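Local structure of vivid PAS protein VVD (3D72) at residues 8-13 / 38-43; 98-103 / 126-131. The protein is a blue-light photoreceptor of the LOV type that binds a flavin cofactor and, on light activation, forms a rapidly exchanging dimer. The protein carries 1 engineered substitution. All coordinates share one frame; numbering follows the deposited sequence.

Both contacts use the antiparallel five-stranded sheet of the PAS fold. Contact 1 sets the start of helix 12-21 and the loop before it against strand 38-42. Contact 2 sets helix 94-106 against strand 123-134. Strand 140-146 lies between these two strands in the sheet. Contact 1 closes along the chain before contact 2 opens. Their centres are about 17 Å apart, on opposite sides of the chain's centre, and their nearest atoms about 6 Å apart. Both reach FAD. Ile39 and Cys41 touch it from the opposite side of strand 38-42 to Leu38 and Leu40. The N-terminal segment thus packs on the side of that strand away from the cofactor, while contact 2 lines the pocket.

Contact 1. Residues 8-13 / 38-43; sequences GGYDIM and LILCDL. With FAD (flavin-adenine dinucleotide), chain C.
Leu40 of strand 38-42 meets both Tyr10 and Ile12. Leu40 CB lies 4.2 Å from Ile12 CD1. With CG opposite the backbone N (chi1 -171°), the chain carries CG and then CD2 toward Tyr10 and Ile12. Leu40 CD2 sits 3.8 Å from Tyr10 CD2, oblique to the ring, and 4.0 Å from Ile12 CD1. The Leu40 and Ile12 side chains run alongside each other, pointing opposite ways. Two residues earlier on the strand, Leu38 CD1 lies 4.3 Å from Ile12 CG2. Tyr142 and Met144 of strand 140-146 also pack on Leu40.

The far end of the tyrosine is polar. A water in the plane of its ring lies 2.6 Å from Tyr10 OH and donates to Asp42 OD2 at 2.7 Å. Tyr10 OH is also hydrogen-bonded to Ala6 N, and Asp42 forms a salt bridge with Arg141.

Ile39 points away from the N-terminal segment, its CD1 3.4 Å from FAD C6. Cys41 SG likewise meets the flavin, 3.5 Å from FAD C7M. The N-terminal region therefore fits the back of a pocket-lining strand mainly by side-chain shape, and polar direction between the segments comes through the water joining Tyr10 OH to Asp42 OD2.

Contact 2. Residues 98-103 / 126-131; sequences NTMRKA and NFLTMI. With FAD (flavin-adenine dinucleotide), chain C.
The side-chain amide of Asn126 is held at both ends, on the strand whose Leu128 and Met130 meet Met100 of the helix. Its ND2 is hydrogen-bonded to Asn116 OD1 and lies 3.2 Å from FAD O4. Its OD1 is hydrogen-bonded to Cys148 N. These two bonds fix the rotation of the amide at the pyrimidine end of the flavin.

Between helix and strand the meeting is apolar. Met100 SD touches Leu128 CD2 at 3.7 Å, and Met100 CG lies the same distance from Met130 CE. Met100 crosses each partner at about a right angle. Its chain bends at chi3 (-77°), which carries CE to the ribityl chain near FAD C4'.

Leu128 and Met130 reach the flavin from one side of its plane. Leu128 CD2 lies over the central ring, 3.5 Å from FAD C4X, and Leu128 CD1 lies above and just beyond its N5 edge, 3.5 Å from FAD N5. Met130 SD packs tightly at 3.2 Å from FAD C9, on the dimethylbenzene ring.

The helix also follows the rest of the cofactor. The aliphatic part of Arg101 runs beside the diphosphate, while the Asn98 amide lies over a face of the adenine, its CG 3.3 Å from FAD N7A. With an alanine here that amide is gone, which is likely to open a gap over that face.

This is the flavin pocket of a LOV (PAS) domain, with helix 94-106 and the sheet enclosing the cofactor. Apolar packing holds the flavin and ribityl chain in place, and polar contacts serve the pyrimidine end.

Contact 1. Residues 8-13 / 38-43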
loop_
_atom_site.group_PDB
_atom_site.type_symbol
_atom_site.label_atom_id
_atom_site.label_comp_id
_atom_site.label_asym_id
_atom_site.label_seq_id
_atom_site.Cartn_x
_atom_site.Cartn_y
_atom_site.Cartn_z
ATOM N N GLY A 8 2.746 -11.896 15.568
ATOM C CA GLY A 8 2.086 -11.878 14.266
ATOM C C GLY A 8 2.743 -10.810 13.433
ATOM O O GLY A 8 2.654 -10.833 12.202
ATOM N N GLY A 9 3.416 -9.854 14.092
ATOM C CA GLY A 9 4.102 -8.821 13.354
ATOM C C GLY A 9 3.263 -7.589 13.076
ATOM O O GLY A 9 2.132 -7.479 13.540
ATOM N N TYR A 10 3.793 -6.685 12.256
ATOM C CA TYR A 10 3.074 -5.460 11.945
ATOM C C TYR A 10 2.507 -5.329 10.539
ATOM O O TYR A 10 3.081 -5.844 9.594
ATOM C CB TYR A 10 3.968 -4.259 12.253
ATOM C CG TYR A 10 4.342 -4.198 13.710
ATOM C CD1 TYR A 10 5.450 -4.885 14.191
ATOM C CD2 TYR A 10 3.527 -3.533 14.625
ATOM C CE1 TYR A 10 5.732 -4.919 15.564
ATOM C CE2 TYR A 10 3.796 -3.559 15.992
ATOM C CZ TYR A 10 4.898 -4.259 16.453
ATOM O OH TYR A 10 5.148 -4.320 17.806
ATOM N N ASP A 11 1.385 -4.626 10.424
ATOM C CA ASP A 11 0.729 -4.415 9.132
ATOM C C ASP A 11 1.408 -3.297 8.343
ATOM O O ASP A 11 0.773 -2.291 8.009
ATOM C CB ASP A 11 -0.751 -4.065 9.324
ATOM C CG ASP A 11 -1.547 -4.173 8.030
ATOM O OD1 ASP A 11 -0.963 -4.582 6.998
ATOM O OD2 ASP A 11 -2.754 -3.856 8.053
ATOM N N ILE A 12 2.684 -3.494 8.028
ATOM C CA ILE A 12 3.443 -2.500 7.289
ATOM C C ILE A 12 2.797 -2.169 5.946
ATOM O O ILE A 12 2.718 -0.995 5.577
ATOM C CB ILE A 12 4.902 -2.959 7.070
ATOM C CG1 ILE A 12 5.567 -3.234 8.426
ATOM C CG2 ILE A 12 5.675 -1.898 6.280
ATOM C CD1 ILE A 12 5.510 -2.066 9.406
ATOM N N MET A 13 2.324 -3.176 5.213
ATOM C CA MET A 13 1.686 -2.886 3.920
ATOM C C MET A 13 0.428 -2.044 4.088
ATOM O O MET A 13 0.222 -1.061 3.357
ATOM C CB MET A 13 1.340 -4.175 3.174
ATOM C CG MET A 13 2.553 -4.952 2.727
ATOM S SD MET A 13 2.133 -6.182 1.471
ATOM C CE MET A 13 1.504 -7.464 2.479
ATOM N N LEU A 38 12.684 2.087 5.901
ATOM C CA LEU A 38 11.622 2.579 6.764
ATOM C C LEU A 38 11.652 1.878 8.094
ATOM O O LEU A 38 12.237 0.811 8.225
ATOM C CB LEU A 38 10.244 2.365 6.123
ATOM C CG LEU A 38 9.710 0.948 5.896
ATOM C CD1 LEU A 38 9.163 0.367 7.202
ATOM C CD2 LEU A 38 8.592 0.992 4.850
ATOM N N ILE A 39 11.039 2.514 9.078
ATOM C CA ILE A 39 10.919 1.917 10.404
ATOM C C ILE A 39 9.566 2.292 10.984
ATOM O O ILE A 39 8.953 3.279 10.586
ATOM C CB ILE A 39 12.045 2.360 11.374
ATOM C CG1 ILE A 39 11.976 3.861 11.647
ATOM C CG2 ILE A 39 13.396 1.991 10.791
ATOM C CD1 ILE A 39 12.942 4.303 12.743
ATOM N N LEU A 40 9.076 1.477 11.908
ATOM C CA LEU A 40 7.804 1.748 12.555
ATOM C C LEU A 40 8.108 1.812 14.047
ATOM O O LEU A 40 8.801 0.932 14.571
ATOM C CB LEU A 40 6.804 0.616 12.298
ATOM C CG LEU A 40 5.376 0.938 12.761
ATOM C CD1 LEU A 40 4.685 1.838 11.730
ATOM C CD2 LEU A 40 4.590 -0.358 12.924
ATOM N N CYS A 41 7.627 2.863 14.706
ATOM C CA CYS A 41 7.831 3.042 16.140
ATOM C C CYS A 41 6.492 3.037 16.852
ATOM O O CYS A 41 5.481 3.492 16.304
ATOM C CB CYS A 41 8.570 4.348 16.424
ATOM S SG CYS A 41 10.236 4.393 15.714
ATOM N N ASP A 42 6.487 2.527 18.080
ATOM C CA ASP A 42 5.258 2.440 18.864
ATOM C C ASP A 42 5.094 3.675 19.754
ATOM O O ASP A 42 5.821 3.861 20.723
ATOM C CB ASP A 42 5.294 1.182 19.727
ATOM C CG ASP A 42 3.930 0.806 20.261
ATOM O OD1 ASP A 42 3.111 1.715 20.470
ATOM O OD2 ASP A 42 3.682 -0.398 20.489
ATOM N N LEU A 43 4.127 4.521 19.419
ATOM C CA LEU A 43 3.886 5.731 20.184
ATOM C C LEU A 43 3.385 5.465 21.591
ATOM O O LEU A 43 3.500 6.328 22.465
ATOM C CB LEU A 43 2.867 6.617 19.463
ATOM C CG LEU A 43 3.292 7.159 18.098
ATOM C CD1 LEU A 43 2.111 7.842 17.422
ATOM C CD2 LEU A 43 4.449 8.121 18.273
HETATM P PA FAD C . 15.091 15.274 23.238
HETATM O O1A FAD C . 15.972 14.165 23.695
HETATM O O2A FAD C . 14.150 15.856 24.224
HETATM O O5B FAD C . 16.014 16.409 22.625
HETATM C C5B FAD C . 15.510 17.655 22.102
HETATM C C4B FAD C . 16.707 18.571 21.865
HETATM O O4B FAD C . 16.184 19.832 21.409
HETATM C C3B FAD C . 17.580 18.851 23.106
HETATM O O3B FAD C . 18.947 18.581 22.929
HETATM C C2B FAD C . 17.308 20.306 23.470
HETATM O O2B FAD C . 18.388 21.071 23.939
HETATM C C1B FAD C . 16.636 20.913 22.235
HETATM N N9A FAD C . 15.462 21.714 22.527
HETATM C C8A FAD C . 14.306 21.318 23.142
HETATM N N7A FAD C . 13.414 22.270 23.283
HETATM C C5A FAD C . 14.039 23.382 22.745
HETATM C C6A FAD C . 13.600 24.744 22.585
HETATM N N6A FAD C . 12.401 25.152 23.013
HETATM N N1A FAD C . 14.454 25.631 21.999
HETATM C C2A FAD C . 15.669 25.184 21.578
HETATM N N3A FAD C . 16.182 23.936 21.664
HETATM C C4A FAD C . 15.276 23.065 22.288
HETATM N N1 FAD C . 16.041 10.350 14.490
HETATM C C2 FAD C . 17.197 10.222 13.791
HETATM O O2 FAD C . 18.228 10.855 14.085
HETATM N N3 FAD C . 17.241 9.361 12.683
HETATM C C4 FAD C . 16.175 8.580 12.233
HETATM O O4 FAD C . 16.316 7.851 11.224
HETATM C C4X FAD C . 14.974 8.730 12.957
HETATM N N5 FAD C . 13.854 7.967 12.576
HETATM C C5X FAD C . 12.690 8.123 13.307
HETATM C C6 FAD C . 11.541 7.358 12.935
HETATM C C7 FAD C . 10.363 7.435 13.638
HETATM C C7M FAD C . 9.183 6.589 13.141
HETATM C C8 FAD C . 10.270 8.249 14.795
HETATM C C8M FAD C . 9.009 8.359 15.628
HETATM C C9 FAD C . 11.414 9.035 15.185
HETATM C C9A FAD C . 12.624 8.983 14.471
HETATM N N10 FAD C . 13.797 9.765 14.825
HETATM C C10 FAD C . 14.958 9.594 14.103
HETATM C "C1'" FAD C . 13.802 10.735 15.956
HETATM C "C2'" FAD C . 14.090 10.288 17.368
HETATM O "O2'" FAD C . 13.498 8.999 17.571
HETATM C "C3'" FAD C . 13.546 11.381 18.317
HETATM O "O3'" FAD C . 12.138 11.501 18.114
HETATM C "C4'" FAD C . 14.205 12.779 18.070
HETATM O "O4'" FAD C . 15.582 12.708 18.392
HETATM C "C5'" FAD C . 13.544 13.906 18.881
HETATM O "O5'" FAD C . 13.053 13.432 20.144
HETATM P P FAD C . 13.980 13.265 21.422
HETATM O O1P FAD C . 13.228 12.420 22.353
HETATM O O2P FAD C . 15.323 12.771 21.032
HETATM O O3P FAD C . 14.155 14.720 22.076
HETATM O O HOH W 1 3.514 -2.744 19.151
#

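Contact 2. Residues 98-103 / 126-131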
loop_
_atom_site.group_PDB
_atom_site.type_symbol
_atom_site.label_atom_id
_atom_site.label_comp_id
_atom_site.label_asym_id
_atom_site.label_seq_id
_atom_site.Cartn_x
_atom_site.Cartn_y
_atom_site.Cartn_z
ATOM N N ASN A 98 14.439 19.388 18.265
ATOM C CA ASN A 98 13.226 19.884 18.895
ATOM C C ASN A 98 12.064 19.842 17.903
ATOM O O ASN A 98 10.932 19.544 18.277
ATOM C CB ASN A 98 13.427 21.302 19.417
ATOM C CG ASN A 98 12.237 21.793 20.186
ATOM O OD1 ASN A 98 11.789 21.155 21.143
ATOM N ND2 ASN A 98 11.701 22.931 19.771
ATOM N N THR A 99 12.356 20.123 16.635
ATOM C CA THR A 99 11.332 20.090 15.597
ATOM C C THR A 99 10.734 18.685 15.488
ATOM O O THR A 99 9.522 18.521 15.396
ATOM C CB THR A 99 11.905 20.509 14.230
ATOM O OG1 THR A 99 12.190 21.911 14.251
ATOM C CG2 THR A 99 10.911 20.212 13.113
ATOM N N MET A 100 11.603 17.661 15.497
ATOM C CA MET A 100 11.139 16.279 15.411
ATOM C C MET A 100 10.322 15.917 16.640
ATOM O O MET A 100 9.236 15.350 16.540
ATOM C CB MET A 100 12.327 15.306 15.325
ATOM C CG MET A 100 13.114 15.358 14.024
ATOM S SD MET A 100 14.343 14.031 13.903
ATOM C CE MET A 100 15.612 14.630 14.959
ATOM N N ARG A 101 10.862 16.250 17.804
ATOM C CA ARG A 101 10.207 15.943 19.063
ATOM C C ARG A 101 8.794 16.516 19.146
ATOM O O ARG A 101 7.847 15.805 19.498
ATOM C CB ARG A 101 11.050 16.471 20.220
ATOM C CG ARG A 101 10.769 15.783 21.533
ATOM C CD ARG A 101 10.888 16.766 22.667
ATOM N NE ARG A 101 10.282 18.038 22.293
ATOM C CZ ARG A 101 9.973 19.004 23.148
ATOM N NH1 ARG A 101 9.426 20.133 22.712
ATOM N NH2 ARG A 101 10.190 18.830 24.443
ATOM N N LYS A 102 8.642 17.793 18.809
ATOM C CA LYS A 102 7.325 18.417 18.881
ATOM C C LYS A 102 6.322 17.832 17.901
ATOM O O LYS A 102 5.156 17.645 18.245
ATOM C CB LYS A 102 7.444 19.933 18.699
ATOM C CG LYS A 102 8.171 20.603 19.857
ATOM C CD LYS A 102 8.071 22.113 19.818
ATOM C CE LYS A 102 8.883 22.697 18.683
ATOM N NZ LYS A 102 8.853 24.189 18.707
ATOM N N ALA A 103 6.777 17.517 16.693
ATOM C CA ALA A 103 5.893 16.949 15.680
ATOM C C ALA A 103 5.398 15.577 16.114
ATOM O O ALA A 103 4.205 15.283 16.042
ATOM C CB ALA A 103 6.618 16.839 14.355
ATOM N N ASN A 126 20.748 12.423 6.868
ATOM C CA ASN A 126 19.558 11.605 6.696
ATOM C C ASN A 126 18.351 12.496 6.434
ATOM O O ASN A 126 18.013 13.346 7.254
ATOM C CB ASN A 126 19.349 10.792 7.983
ATOM C CG ASN A 126 18.274 9.728 7.864
ATOM O OD1 ASN A 126 17.462 9.726 6.940
ATOM N ND2 ASN A 126 18.257 8.814 8.837
ATOM N N PHE A 127 17.724 12.325 5.271
ATOM C CA PHE A 127 16.518 13.075 4.933
ATOM C C PHE A 127 15.400 12.196 5.499
ATOM O O PHE A 127 15.067 11.151 4.937
ATOM C CB PHE A 127 16.378 13.212 3.414
ATOM C CG PHE A 127 15.089 13.851 2.974
ATOM C CD1 PHE A 127 14.318 13.260 1.975
ATOM C CD2 PHE A 127 14.646 15.041 3.547
ATOM C CE1 PHE A 127 13.118 13.836 1.561
ATOM C CE2 PHE A 127 13.442 15.628 3.136
ATOM C CZ PHE A 127 12.682 15.021 2.137
ATOM N N LEU A 128 14.832 12.641 6.609
ATOM C CA LEU A 128 13.809 11.896 7.329
ATOM C C LEU A 128 12.384 12.431 7.242
ATOM O O LEU A 128 12.157 13.622 7.376
ATOM C CB LEU A 128 14.232 11.844 8.796
ATOM C CG LEU A 128 13.332 11.173 9.824
ATOM C CD1 LEU A 128 13.331 9.671 9.614
ATOM C CD2 LEU A 128 13.847 11.534 11.216
ATOM N N THR A 129 11.425 11.527 7.030
ATOM C CA THR A 129 10.018 11.892 6.989
ATOM C C THR A 129 9.294 10.982 7.978
ATOM O O THR A 129 9.475 9.773 7.932
ATOM C CB THR A 129 9.399 11.660 5.599
ATOM O OG1 THR A 129 10.165 12.355 4.608
ATOM C CG2 THR A 129 7.959 12.173 5.573
ATOM N N MET A 130 8.503 11.555 8.878
ATOM C CA MET A 130 7.751 10.751 9.852
ATOM C C MET A 130 6.272 11.060 9.718
ATOM O O MET A 130 5.864 12.225 9.748
ATOM C CB MET A 130 8.222 11.059 11.271
ATOM C CG MET A 130 9.616 10.540 11.581
ATOM S SD MET A 130 10.290 11.213 13.114
ATOM C CE MET A 130 10.697 12.881 12.644
ATOM N N ILE A 131 5.469 10.008 9.568
ATOM C CA ILE A 131 4.030 10.147 9.392
ATOM C C ILE A 131 3.298 9.300 10.424
ATOM O O ILE A 131 3.555 8.100 10.516
ATOM C CB ILE A 131 3.601 9.635 7.992
ATOM C CG1 ILE A 131 4.462 10.290 6.899
ATOM C CG2 ILE A 131 2.131 9.924 7.759
ATOM C CD1 ILE A 131 4.262 11.783 6.768
HETATM P PA FAD C . 15.091 15.274 23.238
HETATM O O1A FAD C . 15.972 14.165 23.695
HETATM O O2A FAD C . 14.150 15.856 24.224
HETATM O O5B FAD C . 16.014 16.409 22.625
HETATM C C5B FAD C . 15.510 17.655 22.102
HETATM C C4B FAD C . 16.707 18.571 21.865
HETATM O O4B FAD C . 16.184 19.832 21.409
HETATM C C3B FAD C . 17.580 18.851 23.106
HETATM O O3B FAD C . 18.947 18.581 22.929
HETATM C C2B FAD C . 17.308 20.306 23.470
HETATM O O2B FAD C . 18.388 21.071 23.939
HETATM C C1B FAD C . 16.636 20.913 22.235
HETATM N N9A FAD C . 15.462 21.714 22.527
HETATM C C8A FAD C . 14.306 21.318 23.142
HETATM N N7A FAD C . 13.414 22.270 23.283
HETATM C C5A FAD C . 14.039 23.382 22.745
HETATM C C6A FAD C . 13.600 24.744 22.585
HETATM N N6A FAD C . 12.401 25.152 23.013
HETATM N N1A FAD C . 14.454 25.631 21.999
HETATM C C2A FAD C . 15.669 25.184 21.578
HETATM N N3A FAD C . 16.182 23.936 21.664
HETATM C C4A FAD C . 15.276 23.065 22.288
HETATM N N1 FAD C . 16.041 10.350 14.490
HETATM C C2 FAD C . 17.197 10.222 13.791
HETATM O O2 FAD C . 18.228 10.855 14.085
HETATM N N3 FAD C . 17.241 9.361 12.683
HETATM C C4 FAD C . 16.175 8.580 12.233
HETATM O O4 FAD C . 16.316 7.851 11.224
HETATM C C4X FAD C . 14.974 8.730 12.957
HETATM N N5 FAD C . 13.854 7.967 12.576
HETATM C C5X FAD C . 12.690 8.123 13.307
HETATM C C6 FAD C . 11.541 7.358 12.935
HETATM C C7 FAD C . 10.363 7.435 13.638
HETATM C C7M FAD C . 9.183 6.589 13.141
HETATM C C8 FAD C . 10.270 8.249 14.795
HETATM C C8M FAD C . 9.009 8.359 15.628
HETATM C C9 FAD C . 11.414 9.035 15.185
HETATM C C9A FAD C . 12.624 8.983 14.471
HETATM N N10 FAD C . 13.797 9.765 14.825
HETATM C C10 FAD C . 14.958 9.594 14.103
HETATM C "C1'" FAD C . 13.802 10.735 15.956
HETATM C "C2'" FAD C . 14.090 10.288 17.368
HETATM O "O2'" FAD C . 13.498 8.999 17.571
HETATM C "C3'" FAD C . 13.546 11.381 18.317
HETATM O "O3'" FAD C . 12.138 11.501 18.114
HETATM C "C4'" FAD C . 14.205 12.779 18.070
HETATM O "O4'" FAD C . 15.582 12.708 18.392
HETATM C "C5'" FAD C . 13.544 13.906 18.881
HETATM O "O5'" FAD C . 13.053 13.432 20.144
HETATM P P FAD C . 13.980 13.265 21.422
HETATM O O1P FAD C . 13.228 12.420 22.353
HETATM O O2P FAD C . 15.323 12.771 21.032
HETATM O O3P FAD C . 14.155 14.720 22.076
#